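Long-range contacts in polysialic acid O-acetyltransferase (Escherichia coli, PDB 3JQY), which catalyses the O-acetylation of capsular polysialic acid, transferring acetyl groups from acetyl-CoA to the 7- or 9-hydroxyl of its sialic acid units: residues 26-31 / 42-47; 36-41 / 58-63; 64-69 / 86-91; 78-83 / 99-104. All blocks are in the same frame, centred on the assembly; numbering follows the deposited sequence.

Contacts 2, 3 and 4 join neighbouring coils near the N-terminal end of the left-handed beta-helix; in contact 1 segment 26-31 packs against the first of them. Contacts 1 and 3, centres 10 Å apart, both reach one parallel sheet, through neighbouring strands 41-44 and 63-66, and D46 N probably bonds D68 OD1 (2.7 Å). Contact 2 lies at the turn leading into that sheet, probably bonded to contact 3 through K63 O and V86 N (2.9 Å). Contacts 2 and 4 are successive steps of the turn, centres 9 Å apart. F79 of contact 4 packs inside on L64 and V86 of contact 3. The T101 side chain of contact 4 is about 9 Å from G146 of the likely acetyl-CoA site.

Contact 1: 26-31 / 42-47; sequences KTQDSF and FVCGDL
F42 points the CZ end of its ring over one face of F31, with CZ 3.8 Å above the middle of that ring. The planes meet at 53° and the centroids are 5.0 Å apart, a tilted edge-to-face pair. L47 takes the rim of the same ring, its CD1 3.7 Å from F31 CE2 and near the ring plane, while C44 SG stands obliquely to it in a sulfur-aromatic contact. The aliphatic part of Q28 lies against C44, CG to CB 3.7 Å. K26 runs extended past C44 O and bends only at its last torsion (chi4 63°), which brings NZ across D46 at about a right angle. NZ bonds D46 OD1 at 2.6 Å on the syn side, 32° out of the carboxylate plane. With an alanine at K26, D46 would probably be left without this salt-bridge mate and the C44 carbonyl would lose the methylenes lying against it. Residues 26-30 close the last RLKTQDS repeat; F31 opens strand 31-35 after a type I turn from Q28. The segment passes across strand 41-44, outermost in its parallel sheet of the left-handed beta-helix, and F31, F42 and L47 all pack on I66 of strand 63-66.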
loop_
_atom_site.group_PDB
_atom_site.type_symbol
_atom_site.label_atom_id
_atom_site.label_comp_id
_atom_site.label_asym_id
_atom_site.label_seq_id
_atom_site.Cartn_x
_atom_site.Cartn_y
_atom_site.Cartn_z
ATOM N N LYS B 26 -2.097 24.052 -32.439
ATOM C CA LYS B 26 -3.473 23.778 -32.031
ATOM C C LYS B 26 -3.653 24.071 -30.542
ATOM O O LYS B 26 -2.885 23.589 -29.709
ATOM C CB LYS B 26 -3.840 22.317 -32.317
ATOM C CG LYS B 26 -5.269 21.953 -31.920
ATOM C CD LYS B 26 -5.547 20.462 -32.086
ATOM C CE LYS B 26 -6.979 20.125 -31.687
ATOM N NZ LYS B 26 -7.971 20.800 -32.573
ATOM N N THR B 27 -4.664 24.865 -30.204
ATOM C CA THR B 27 -4.875 25.248 -28.811
ATOM C C THR B 27 -5.278 24.052 -27.942
ATOM O O THR B 27 -6.139 23.258 -28.325
ATOM C CB THR B 27 -5.933 26.362 -28.688
ATOM O OG1 THR B 27 -7.156 25.927 -29.291
ATOM C CG2 THR B 27 -5.460 27.623 -29.394
ATOM N N GLN B 28 -4.635 23.927 -26.783
ATOM C CA GLN B 28 -4.951 22.880 -25.811
ATOM C C GLN B 28 -5.089 23.494 -24.425
ATOM O O GLN B 28 -4.119 23.566 -23.667
ATOM C CB GLN B 28 -3.852 21.813 -25.782
ATOM C CG GLN B 28 -3.699 21.037 -27.076
ATOM C CD GLN B 28 -4.936 20.225 -27.420
ATOM O OE1 GLN B 28 -5.105 19.787 -28.563
ATOM N NE2 GLN B 28 -5.806 20.016 -26.435
ATOM N N ASP B 29 -6.298 23.920 -24.086
ATOM C CA ASP B 29 -6.508 24.662 -22.847
ATOM C C ASP B 29 -6.290 23.835 -21.580
ATOM O O ASP B 29 -6.196 24.394 -20.486
ATOM C CB ASP B 29 -7.893 25.319 -22.835
ATOM C CG ASP B 29 -9.007 24.349 -23.189
ATOM O OD1 ASP B 29 -8.879 23.145 -22.879
ATOM O OD2 ASP B 29 -10.018 24.798 -23.775
ATOM N N SER B 30 -6.197 22.516 -21.719
ATOM C CA SER B 30 -6.040 21.659 -20.546
ATOM C C SER B 30 -4.578 21.353 -20.227
ATOM O O SER B 30 -4.281 20.787 -19.184
ATOM C CB SER B 30 -6.815 20.345 -20.709
ATOM O OG SER B 30 -6.042 19.371 -21.396
ATOM N N PHE B 31 -3.671 21.729 -21.124
ATOM C CA PHE B 31 -2.255 21.419 -20.943
ATOM C C PHE B 31 -1.391 22.640 -20.652
ATOM O O PHE B 31 -1.645 23.742 -21.148
ATOM C CB PHE B 31 -1.697 20.711 -22.182
ATOM C CG PHE B 31 -1.802 19.211 -22.130
ATOM C CD1 PHE B 31 -0.718 18.442 -21.740
ATOM C CD2 PHE B 31 -2.982 18.570 -22.492
ATOM C CE1 PHE B 31 -0.804 17.063 -21.700
ATOM C CE2 PHE B 31 -3.076 17.184 -22.454
ATOM C CZ PHE B 31 -1.987 16.430 -22.056
ATOM N N PHE B 42 4.865 17.857 -29.602
ATOM C CA PHE B 42 3.654 17.481 -28.891
ATOM C C PHE B 42 2.515 17.605 -29.891
ATOM O O PHE B 42 2.241 18.699 -30.390
ATOM C CB PHE B 42 3.455 18.413 -27.688
ATOM C CG PHE B 42 2.166 18.196 -26.932
ATOM C CD1 PHE B 42 1.573 16.944 -26.864
ATOM C CD2 PHE B 42 1.561 19.250 -26.268
ATOM C CE1 PHE B 42 0.398 16.755 -26.151
ATOM C CE2 PHE B 42 0.381 19.066 -25.561
ATOM C CZ PHE B 42 -0.192 17.817 -25.495
ATOM N N VAL B 43 1.887 16.480 -30.220
ATOM C CA VAL B 43 0.735 16.476 -31.113
ATOM C C VAL B 43 -0.481 16.059 -30.302
ATOM O O VAL B 43 -0.510 14.962 -29.744
ATOM C CB VAL B 43 0.923 15.497 -32.283
ATOM C CG1 VAL B 43 -0.305 15.506 -33.183
ATOM C CG2 VAL B 43 2.176 15.852 -33.075
ATOM N N CYS B 44 -1.475 16.938 -30.224
ATOM C CA CYS B 44 -2.614 16.695 -29.350
ATOM C C CYS B 44 -3.926 16.869 -30.098
ATOM O O CYS B 44 -4.170 17.915 -30.698
ATOM C CB CYS B 44 -2.567 17.647 -28.157
ATOM S SG CYS B 44 -3.665 17.183 -26.802
ATOM N N GLY B 45 -4.766 15.841 -30.055
ATOM C CA GLY B 45 -6.059 15.881 -30.713
ATOM C C GLY B 45 -7.105 16.657 -29.936
ATOM O O GLY B 45 -6.796 17.384 -28.990
ATOM N N ASP B 46 -8.358 16.513 -30.349
ATOM C CA ASP B 46 -9.457 17.159 -29.646
ATOM C C ASP B 46 -9.859 16.306 -28.452
ATOM O O ASP B 46 -10.501 15.273 -28.610
ATOM C CB ASP B 46 -10.633 17.364 -30.594
ATOM C CG ASP B 46 -10.332 18.397 -31.662
ATOM O OD1 ASP B 46 -9.868 19.494 -31.297
ATOM O OD2 ASP B 46 -10.553 18.120 -32.856
ATOM N N LEU B 47 -9.468 16.742 -27.261
ATOM C CA LEU B 47 -9.664 15.941 -26.062
ATOM C C LEU B 47 -11.061 16.136 -25.499
ATOM O O LEU B 47 -11.774 17.057 -25.888
ATOM C CB LEU B 47 -8.634 16.312 -24.999
ATOM C CG LEU B 47 -7.181 16.252 -25.475
ATOM C CD1 LEU B 47 -6.256 16.612 -24.322
ATOM C CD2 LEU B 47 -6.852 14.878 -26.049
#

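Contact 2: 36-41 / 58-63; sequences NGSGNV and NGNNNK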
loop_
_atom_site.group_PDB
_atom_site.type_symbol
_atom_site.label_atom_id
_atom_site.label_comp_id
_atom_site.label_asym_id
_atom_site.label_seq_id
_atom_site.Cartn_x
_atom_site.Cartn_y
_atom_site.Cartn_z
ATOM N N ASN B 36 12.560 22.287 -22.353
ATOM C CA ASN B 36 13.936 22.693 -22.092
ATOM C C ASN B 36 14.935 22.173 -23.122
ATOM O O ASN B 36 16.141 22.367 -22.970
ATOM C CB ASN B 36 14.378 22.237 -20.702
ATOM C CG ASN B 36 13.523 22.814 -19.599
ATOM O OD1 ASN B 36 12.769 23.768 -19.810
ATOM N ND2 ASN B 36 13.638 22.238 -18.408
ATOM N N GLY B 37 14.434 21.518 -24.166
ATOM C CA GLY B 37 15.294 20.910 -25.166
ATOM C C GLY B 37 14.949 21.332 -26.583
ATOM O O GLY B 37 14.146 22.239 -26.793
ATOM N N SER B 38 15.563 20.671 -27.560
ATOM C CA SER B 38 15.316 20.975 -28.965
ATOM C C SER B 38 14.661 19.803 -29.690
ATOM O O SER B 38 14.803 18.647 -29.289
ATOM C CB SER B 38 16.630 21.332 -29.664
ATOM O OG SER B 38 17.517 20.231 -29.638
ATOM N N GLY B 39 13.937 20.116 -30.758
ATOM C CA GLY B 39 13.383 19.107 -31.640
ATOM C C GLY B 39 12.178 18.374 -31.083
ATOM O O GLY B 39 11.692 17.434 -31.704
ATOM N N ASN B 40 11.695 18.798 -29.918
ATOM C CA ASN B 40 10.564 18.126 -29.272
ATOM C C ASN B 40 9.234 18.394 -29.966
ATOM O O ASN B 40 9.017 19.481 -30.504
ATOM C CB ASN B 40 10.481 18.534 -27.803
ATOM C CG ASN B 40 11.708 18.124 -27.019
ATOM O OD1 ASN B 40 12.306 18.935 -26.308
ATOM N ND2 ASN B 40 12.099 16.864 -27.153
ATOM N N VAL B 41 8.338 17.405 -29.938
ATOM C CA VAL B 41 7.049 17.525 -30.599
ATOM C C VAL B 41 5.910 17.044 -29.709
ATOM O O VAL B 41 5.985 15.969 -29.130
ATOM C CB VAL B 41 7.033 16.721 -31.910
ATOM C CG1 VAL B 41 5.648 16.708 -32.507
ATOM C CG2 VAL B 41 8.048 17.303 -32.895
ATOM N N ASN B 58 12.509 17.461 -20.765
ATOM C CA ASN B 58 13.851 17.691 -20.231
ATOM C C ASN B 58 14.873 16.937 -21.077
ATOM O O ASN B 58 15.643 16.124 -20.563
ATOM C CB ASN B 58 13.963 17.210 -18.781
ATOM C CG ASN B 58 13.213 18.090 -17.798
ATOM O OD1 ASN B 58 12.992 19.272 -18.042
ATOM N ND2 ASN B 58 12.820 17.508 -16.670
ATOM N N GLY B 59 14.863 17.209 -22.374
ATOM C CA GLY B 59 15.725 16.521 -23.316
ATOM C C GLY B 59 15.339 16.884 -24.738
ATOM O O GLY B 59 14.507 17.756 -24.952
ATOM N N ASN B 60 15.936 16.196 -25.704
ATOM C CA ASN B 60 15.751 16.528 -27.112
ATOM C C ASN B 60 15.084 15.424 -27.921
ATOM O O ASN B 60 15.175 14.244 -27.579
ATOM C CB ASN B 60 17.112 16.841 -27.741
ATOM C CG ASN B 60 17.919 17.828 -26.923
ATOM O OD1 ASN B 60 17.385 18.810 -26.413
ATOM N ND2 ASN B 60 19.220 17.572 -26.799
ATOM N N ASN B 61 14.432 15.819 -29.012
ATOM C CA ASN B 61 13.911 14.873 -29.992
ATOM C C ASN B 61 12.943 13.869 -29.392
ATOM O O ASN B 61 12.948 12.692 -29.761
ATOM C CB ASN B 61 15.060 14.153 -30.697
ATOM C CG ASN B 61 15.982 15.118 -31.415
ATOM O OD1 ASN B 61 17.198 14.934 -31.439
ATOM N ND2 ASN B 61 15.403 16.168 -31.986
ATOM N N ASN B 62 12.122 14.344 -28.462
ATOM C CA ASN B 62 11.065 13.526 -27.874
ATOM C C ASN B 62 9.756 13.765 -28.602
ATOM O O ASN B 62 9.585 14.787 -29.256
ATOM C CB ASN B 62 10.883 13.890 -26.404
ATOM C CG ASN B 62 12.146 13.683 -25.599
ATOM O OD1 ASN B 62 12.795 14.639 -25.176
ATOM N ND2 ASN B 62 12.503 12.432 -25.387
ATOM N N LYS B 63 8.830 12.821 -28.488
ATOM C CA LYS B 63 7.508 13.001 -29.073
ATOM C C LYS B 63 6.397 12.503 -28.159
ATOM O O LYS B 63 6.450 11.378 -27.653
ATOM C CB LYS B 63 7.411 12.317 -30.436
ATOM C CG LYS B 63 6.164 12.736 -31.235
ATOM C CD LYS B 63 6.191 12.180 -32.656
ATOM C CE LYS B 63 4.985 12.643 -33.460
ATOM N NZ LYS B 63 5.004 12.087 -34.843
HETATM O O HOH W 1 17.252 18.481 -31.608
HETATM O O HOH W 2 10.709 14.897 -31.948
#
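The flat amides of N36 and N58 lie side by side and point the same way, their planes 26° apart, with N36 ND2 3.1 Å from N58 OD1. N40 and N62 repeat the pattern more nearly parallel, at 15°. The N40-N62 stacking is consistent with an asparagine ladder at a turn of the left-handed beta-helix, and N84 lies next to N62 on the following coil. The N60 amide bonds to backbone rather than lying against another amide. Its CG lies beside the backbone N (chi1 -49°), which carries OD1 up to accept a bond from S38 N at 2.8 Å, the donor tilted from the carbonyl plane. Replacing N60 by an alanine would probably leave S38 N without this acceptor. S38 O in return accepts from N61 N at 2.9 Å, nearly along the C=O axis. G37 and G39 fit this close stacking: G37 CA sits 3.3 Å from G59 O in a CA-H...O contact where a CB would collide, and a CB on G39, which has positive phi, would run into N61 ND2. V41 N to N62 O, at 3.0 Å, starts the parallel pairing that leads into strands 41-44 and 63-66; beyond it V41 CB rests against K63 CG. S38 OG holds a water that N61 ND2 meets only weakly. A second water donates to both G39 O, at 2.7 Å, and N62 O, at 2.9 Å.

Contact 3: 64-69 / 86-91; sequences LIIEDD and VRIHKN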
loop_
_atom_site.group_PDB
_atom_site.type_symbol
_atom_site.label_atom_id
_atom_site.label_comp_id
_atom_site.label_asym_id
_atom_site.label_seq_id
_atom_site.Cartn_x
_atom_site.Cartn_y
_atom_site.Cartn_z
ATOM N N LEU B 64 5.404 13.362 -27.947
ATOM C CA LEU B 64 4.173 12.995 -27.253
ATOM C C LEU B 64 3.016 13.125 -28.232
ATOM O O LEU B 64 2.822 14.187 -28.829
ATOM C CB LEU B 64 3.929 13.906 -26.053
ATOM C CG LEU B 64 2.559 13.793 -25.374
ATOM C CD1 LEU B 64 2.340 12.384 -24.853
ATOM C CD2 LEU B 64 2.414 14.812 -24.252
ATOM N N ILE B 65 2.262 12.043 -28.391
ATOM C CA ILE B 65 1.083 12.024 -29.247
ATOM C C ILE B 65 -0.118 11.623 -28.406
ATOM O O ILE B 65 -0.119 10.558 -27.785
ATOM C CB ILE B 65 1.209 10.964 -30.354
ATOM C CG1 ILE B 65 2.367 11.291 -31.290
ATOM C CG2 ILE B 65 -0.117 10.836 -31.129
ATOM C CD1 ILE B 65 2.772 10.119 -32.157
ATOM N N ILE B 66 -1.135 12.474 -28.373
ATOM C CA ILE B 66 -2.377 12.117 -27.701
ATOM C C ILE B 66 -3.510 12.282 -28.701
ATOM O O ILE B 66 -3.694 13.360 -29.261
ATOM C CB ILE B 66 -2.644 13.017 -26.480
ATOM C CG1 ILE B 66 -1.453 12.995 -25.518
ATOM C CG2 ILE B 66 -3.938 12.588 -25.776
ATOM C CD1 ILE B 66 -1.658 13.812 -24.261
ATOM N N GLU B 67 -4.270 11.216 -28.927
ATOM C CA GLU B 67 -5.252 11.216 -30.009
ATOM C C GLU B 67 -6.579 11.878 -29.631
ATOM O O GLU B 67 -6.790 12.267 -28.482
ATOM C CB GLU B 67 -5.458 9.792 -30.534
ATOM C CG GLU B 67 -4.152 9.158 -31.031
ATOM C CD GLU B 67 -4.347 7.806 -31.687
ATOM O OE1 GLU B 67 -5.485 7.289 -31.672
ATOM O OE2 GLU B 67 -3.354 7.264 -32.233
ATOM N N ASP B 68 -7.452 12.030 -30.624
ATOM C CA ASP B 68 -8.783 12.593 -30.407
ATOM C C ASP B 68 -9.536 11.772 -29.361
ATOM O O ASP B 68 -9.337 10.554 -29.244
ATOM C CB ASP B 68 -9.589 12.572 -31.708
ATOM C CG ASP B 68 -9.214 13.695 -32.672
ATOM O OD1 ASP B 68 -8.458 14.616 -32.294
ATOM O OD2 ASP B 68 -9.699 13.656 -33.826
ATOM N N ASP B 69 -10.399 12.451 -28.610
ATOM C CA ASP B 69 -11.337 11.815 -27.688
ATOM C C ASP B 69 -10.699 11.086 -26.514
ATOM O O ASP B 69 -11.341 10.265 -25.863
ATOM C CB ASP B 69 -12.285 10.889 -28.448
ATOM C CG ASP B 69 -13.133 11.642 -29.455
ATOM O OD1 ASP B 69 -13.462 12.812 -29.181
ATOM O OD2 ASP B 69 -13.457 11.071 -30.514
ATOM N N VAL B 86 5.896 8.776 -26.478
ATOM C CA VAL B 86 4.698 8.407 -25.729
ATOM C C VAL B 86 3.490 8.619 -26.639
ATOM O O VAL B 86 3.313 9.702 -27.208
ATOM C CB VAL B 86 4.532 9.256 -24.446
ATOM C CG1 VAL B 86 3.222 8.919 -23.725
ATOM C CG2 VAL B 86 5.723 9.053 -23.505
ATOM N N ARG B 87 2.671 7.581 -26.791
ATOM C CA ARG B 87 1.479 7.689 -27.618
ATOM C C ARG B 87 0.277 7.167 -26.863
ATOM O O ARG B 87 0.277 6.025 -26.383
ATOM C CB ARG B 87 1.625 6.911 -28.925
ATOM C CG ARG B 87 0.385 6.977 -29.812
ATOM C CD ARG B 87 0.563 6.138 -31.087
ATOM N NE ARG B 87 -0.627 6.181 -31.943
ATOM C CZ ARG B 87 -0.754 5.518 -33.092
ATOM N NH1 ARG B 87 0.235 4.752 -33.533
ATOM N NH2 ARG B 87 -1.875 5.619 -33.800
ATOM N N ILE B 88 -0.742 8.008 -26.761
ATOM C CA ILE B 88 -1.968 7.636 -26.080
ATOM C C ILE B 88 -3.098 7.574 -27.101
ATOM O O ILE B 88 -3.467 8.584 -27.694
ATOM C CB ILE B 88 -2.292 8.629 -24.958
ATOM C CG1 ILE B 88 -1.130 8.685 -23.958
ATOM C CG2 ILE B 88 -3.594 8.248 -24.259
ATOM C CD1 ILE B 88 -1.345 9.639 -22.806
ATOM N N HIS B 89 -3.634 6.376 -27.306
ATOM C CA HIS B 89 -4.607 6.136 -28.377
ATOM C C HIS B 89 -6.017 6.630 -28.052
ATOM O O HIS B 89 -6.375 6.813 -26.890
ATOM C CB HIS B 89 -4.671 4.644 -28.713
ATOM C CG HIS B 89 -3.522 4.146 -29.536
ATOM N ND1 HIS B 89 -2.245 4.011 -29.035
ATOM C CD2 HIS B 89 -3.470 3.714 -30.820
ATOM C CE1 HIS B 89 -1.452 3.532 -29.977
ATOM N NE2 HIS B 89 -2.170 3.344 -31.070
ATOM N N LYS B 90 -6.818 6.810 -29.100
ATOM C CA LYS B 90 -8.149 7.407 -28.983
ATOM C C LYS B 90 -9.077 6.724 -27.987
ATOM O O LYS B 90 -9.004 5.509 -27.770
ATOM C CB LYS B 90 -8.822 7.449 -30.361
ATOM C CG LYS B 90 -8.873 6.098 -31.047
ATOM C CD LYS B 90 -9.867 6.089 -32.212
ATOM C CE LYS B 90 -9.484 7.082 -33.297
ATOM N NZ LYS B 90 -10.452 7.059 -34.439
ATOM N N ASN B 91 -9.936 7.533 -27.373
ATOM C CA ASN B 91 -11.019 7.064 -26.513
ATOM C C ASN B 91 -10.568 6.444 -25.196
ATOM O O ASN B 91 -11.353 5.808 -24.500
ATOM C CB ASN B 91 -11.934 6.115 -27.278
ATOM C CG ASN B 91 -12.730 6.829 -28.347
ATOM O OD1 ASN B 91 -13.566 7.677 -28.043
ATOM N ND2 ASN B 91 -12.467 6.500 -29.606
HETATM O O HOH W 3 -14.481 8.540 -31.150
#
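E67, just past strand 63-66, reaches across to R87 and K90, and each of its atoms finds something on the 86-91 segment. CB lies 3.6 Å from K90 N. CG, set beside the backbone N (chi1 -58°), passes 3.5 Å from I88 O, and the rest of the chain runs extended, so the carboxylate arrives over the backbone of H89 and K90. OE1 accepts from K90 N at 2.9 Å, the donor coming from well above the carboxylate plane. OE2 is gripped twice by one guanidinium side-on: R87 NH2 at 2.7 Å and R87 NE at 2.9 Å, both with the oxygen in the guanidinium plane, while the two planes are turned 46° apart. R87 itself is stretched out from CG to NE, crossing I65 obliquely, with CG near I65 CB. H89 covers one guanidinium face, NE2 over its middle; with ND1 bonded to I108 O, this probably limits how R87 can turn. The charge pair thus has one anionic atom shared by two donors, which would probably keep the glutamate ionised.

Behind it the strands pair in parallel, with I65 N to V86 O and I88 N to I65 O both 2.8 Å. On the inner face L64 CD1 meets V86 CG1 at 3.7 Å; I66 and I88 meet more loosely. A water bridges D69 OD2 and N91 ND2. These are consecutive coils of the left-handed beta-helix: strand 41-44 flanks 63-66, strand 105-108 flanks 85-88, and strand 71-80 lines the interior against L64, I66, V86 and I88.

Contact 4: 78-83 / 99-104; sequences IFRGDN and VATKGS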
loop_
_atom_site.group_PDB
_atom_site.type_symbol
_atom_site.label_atom_id
_atom_site.label_comp_id
_atom_site.label_asym_id
_atom_site.label_seq_id
_atom_site.Cartn_x
_atom_site.Cartn_y
_atom_site.Cartn_z
ATOM N N ILE B 78 6.528 13.386 -18.281
ATOM C CA ILE B 78 7.865 13.952 -18.186
ATOM C C ILE B 78 8.811 13.185 -19.090
ATOM O O ILE B 78 8.871 11.955 -19.037
ATOM C CB ILE B 78 8.397 13.918 -16.744
ATOM C CG1 ILE B 78 7.456 14.689 -15.821
ATOM C CG2 ILE B 78 9.814 14.491 -16.695
ATOM C CD1 ILE B 78 7.822 14.601 -14.361
ATOM N N PHE B 79 9.539 13.917 -19.927
ATOM C CA PHE B 79 10.542 13.323 -20.809
ATOM C C PHE B 79 11.933 13.631 -20.267
ATOM O O PHE B 79 12.307 14.800 -20.146
ATOM C CB PHE B 79 10.414 13.890 -22.229
ATOM C CG PHE B 79 9.198 13.414 -22.965
ATOM C CD1 PHE B 79 8.040 14.178 -22.983
ATOM C CD2 PHE B 79 9.208 12.200 -23.628
ATOM C CE1 PHE B 79 6.913 13.741 -23.658
ATOM C CE2 PHE B 79 8.081 11.756 -24.313
ATOM C CZ PHE B 79 6.937 12.525 -24.326
ATOM N N ARG B 80 12.687 12.591 -19.927
ATOM C CA ARG B 80 14.064 12.762 -19.451
ATOM C C ARG B 80 15.026 12.225 -20.502
ATOM O O ARG B 80 14.950 11.065 -20.898
ATOM C CB ARG B 80 14.274 12.042 -18.115
ATOM C CG ARG B 80 13.328 12.490 -17.005
ATOM C CD ARG B 80 13.833 12.013 -15.650
ATOM N NE ARG B 80 12.799 12.031 -14.618
ATOM C CZ ARG B 80 12.383 13.125 -13.992
ATOM N NH1 ARG B 80 12.900 14.308 -14.298
ATOM N NH2 ARG B 80 11.437 13.034 -13.067
ATOM N N GLY B 81 15.934 13.068 -20.971
ATOM C CA GLY B 81 16.836 12.628 -22.011
ATOM C C GLY B 81 16.159 12.677 -23.367
ATOM O O GLY B 81 15.150 13.366 -23.539
ATOM N N ASP B 82 16.694 11.917 -24.318
ATOM C CA ASP B 82 16.364 12.098 -25.730
ATOM C C ASP B 82 15.670 10.899 -26.361
ATOM O O ASP B 82 15.773 9.773 -25.865
ATOM C CB ASP B 82 17.645 12.365 -26.535
ATOM C CG ASP B 82 18.514 13.453 -25.930
ATOM O OD1 ASP B 82 17.993 14.314 -25.192
ATOM O OD2 ASP B 82 19.734 13.448 -26.202
ATOM N N ASN B 83 14.980 11.156 -27.470
ATOM C CA ASN B 83 14.450 10.104 -28.322
ATOM C C ASN B 83 13.406 9.225 -27.643
ATOM O O ASN B 83 13.264 8.048 -27.987
ATOM C CB ASN B 83 15.593 9.241 -28.864
ATOM C CG ASN B 83 16.632 10.058 -29.612
ATOM O OD1 ASN B 83 16.294 10.855 -30.484
ATOM N ND2 ASN B 83 17.901 9.863 -29.271
ATOM N N VAL B 99 6.670 8.819 -16.872
ATOM C CA VAL B 99 8.033 9.304 -17.060
ATOM C C VAL B 99 8.754 8.424 -18.077
ATOM O O VAL B 99 8.944 7.226 -17.848
ATOM C CB VAL B 99 8.804 9.360 -15.722
ATOM C CG1 VAL B 99 10.208 9.937 -15.923
ATOM C CG2 VAL B 99 8.016 10.184 -14.703
ATOM N N ALA B 100 9.142 9.034 -19.198
ATOM C CA ALA B 100 9.837 8.347 -20.289
ATOM C C ALA B 100 11.286 8.802 -20.302
ATOM O O ALA B 100 11.575 9.971 -20.553
ATOM C CB ALA B 100 9.167 8.653 -21.634
ATOM N N THR B 101 12.194 7.871 -20.033
ATOM C CA THR B 101 13.569 8.227 -19.701
ATOM C C THR B 101 14.569 7.576 -20.640
ATOM O O THR B 101 14.541 6.362 -20.855
ATOM C CB THR B 101 13.911 7.786 -18.255
ATOM O OG1 THR B 101 13.078 8.485 -17.323
ATOM C CG2 THR B 101 15.371 8.068 -17.937
ATOM N N LYS B 102 15.434 8.380 -21.200
ATOM C CA LYS B 102 16.534 7.896 -21.985
ATOM C C LYS B 102 16.232 6.940 -23.124
ATOM O O LYS B 102 16.860 5.919 -23.288
ATOM C CB LYS B 102 17.571 7.291 -21.088
ATOM C CG LYS B 102 18.246 8.292 -20.240
ATOM C CD LYS B 102 19.026 7.642 -19.138
ATOM C CE LYS B 102 19.899 8.584 -18.550
ATOM N NZ LYS B 102 19.590 8.892 -17.203
ATOM N N GLY B 103 15.281 7.339 -23.925
ATOM C CA GLY B 103 14.946 6.580 -25.114
ATOM C C GLY B 103 13.937 5.484 -24.853
ATOM O O GLY B 103 14.069 4.379 -25.374
ATOM N N SER B 104 12.925 5.790 -24.046
ATOM C CA SER B 104 11.876 4.823 -23.753
ATOM C C SER B 104 10.638 5.087 -24.611
ATOM O O SER B 104 10.439 6.196 -25.106
ATOM C CB SER B 104 11.500 4.885 -22.271
ATOM O OG SER B 104 12.589 4.489 -21.451
#
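R80 O receives K102 N at 2.7 Å in an almost straight bond (174°), and N84 ND2 donates to the same oxygen. Two further bonds of 2.9 Å, A100 N to I78 O and R80 N to A100 O, complete the parallel ladder between the strands. The R80 side chain runs extended over the outer face, crossing T101 and V99 obliquely. Its CB lies 3.8 Å from T101 OG1, and the straight run from CG to NE brings NE to 3.6 Å from V99 CG1. The guanidinium, turned sharply at its last torsion (chi4 -78°), has I78 CG2 over the middle of one face. Strands 78-80 and 99-101 belong to successive coils of the left-handed beta-helix, 14° apart in direction; the inner side of the pair is apolar. There F79 CD2 meets A100 CB at 4.1 Å, and the F79 ring lies nearly parallel to that of F57 on the preceding coil. V86 of strand 85-88 touches both F79 and A100.

Past the strands the chain turns sharply. G81 has positive phi, and a CB there would press on K102 CG as well as on the preceding carbonyl. D82 OD1 accepts from N60 N, one coil back. S104 OG donates to T101 O at 2.8 Å and is met by C125 N from the next coil, while K102 NZ makes a long, weak ion pair with D224 of a neighbouring subunit.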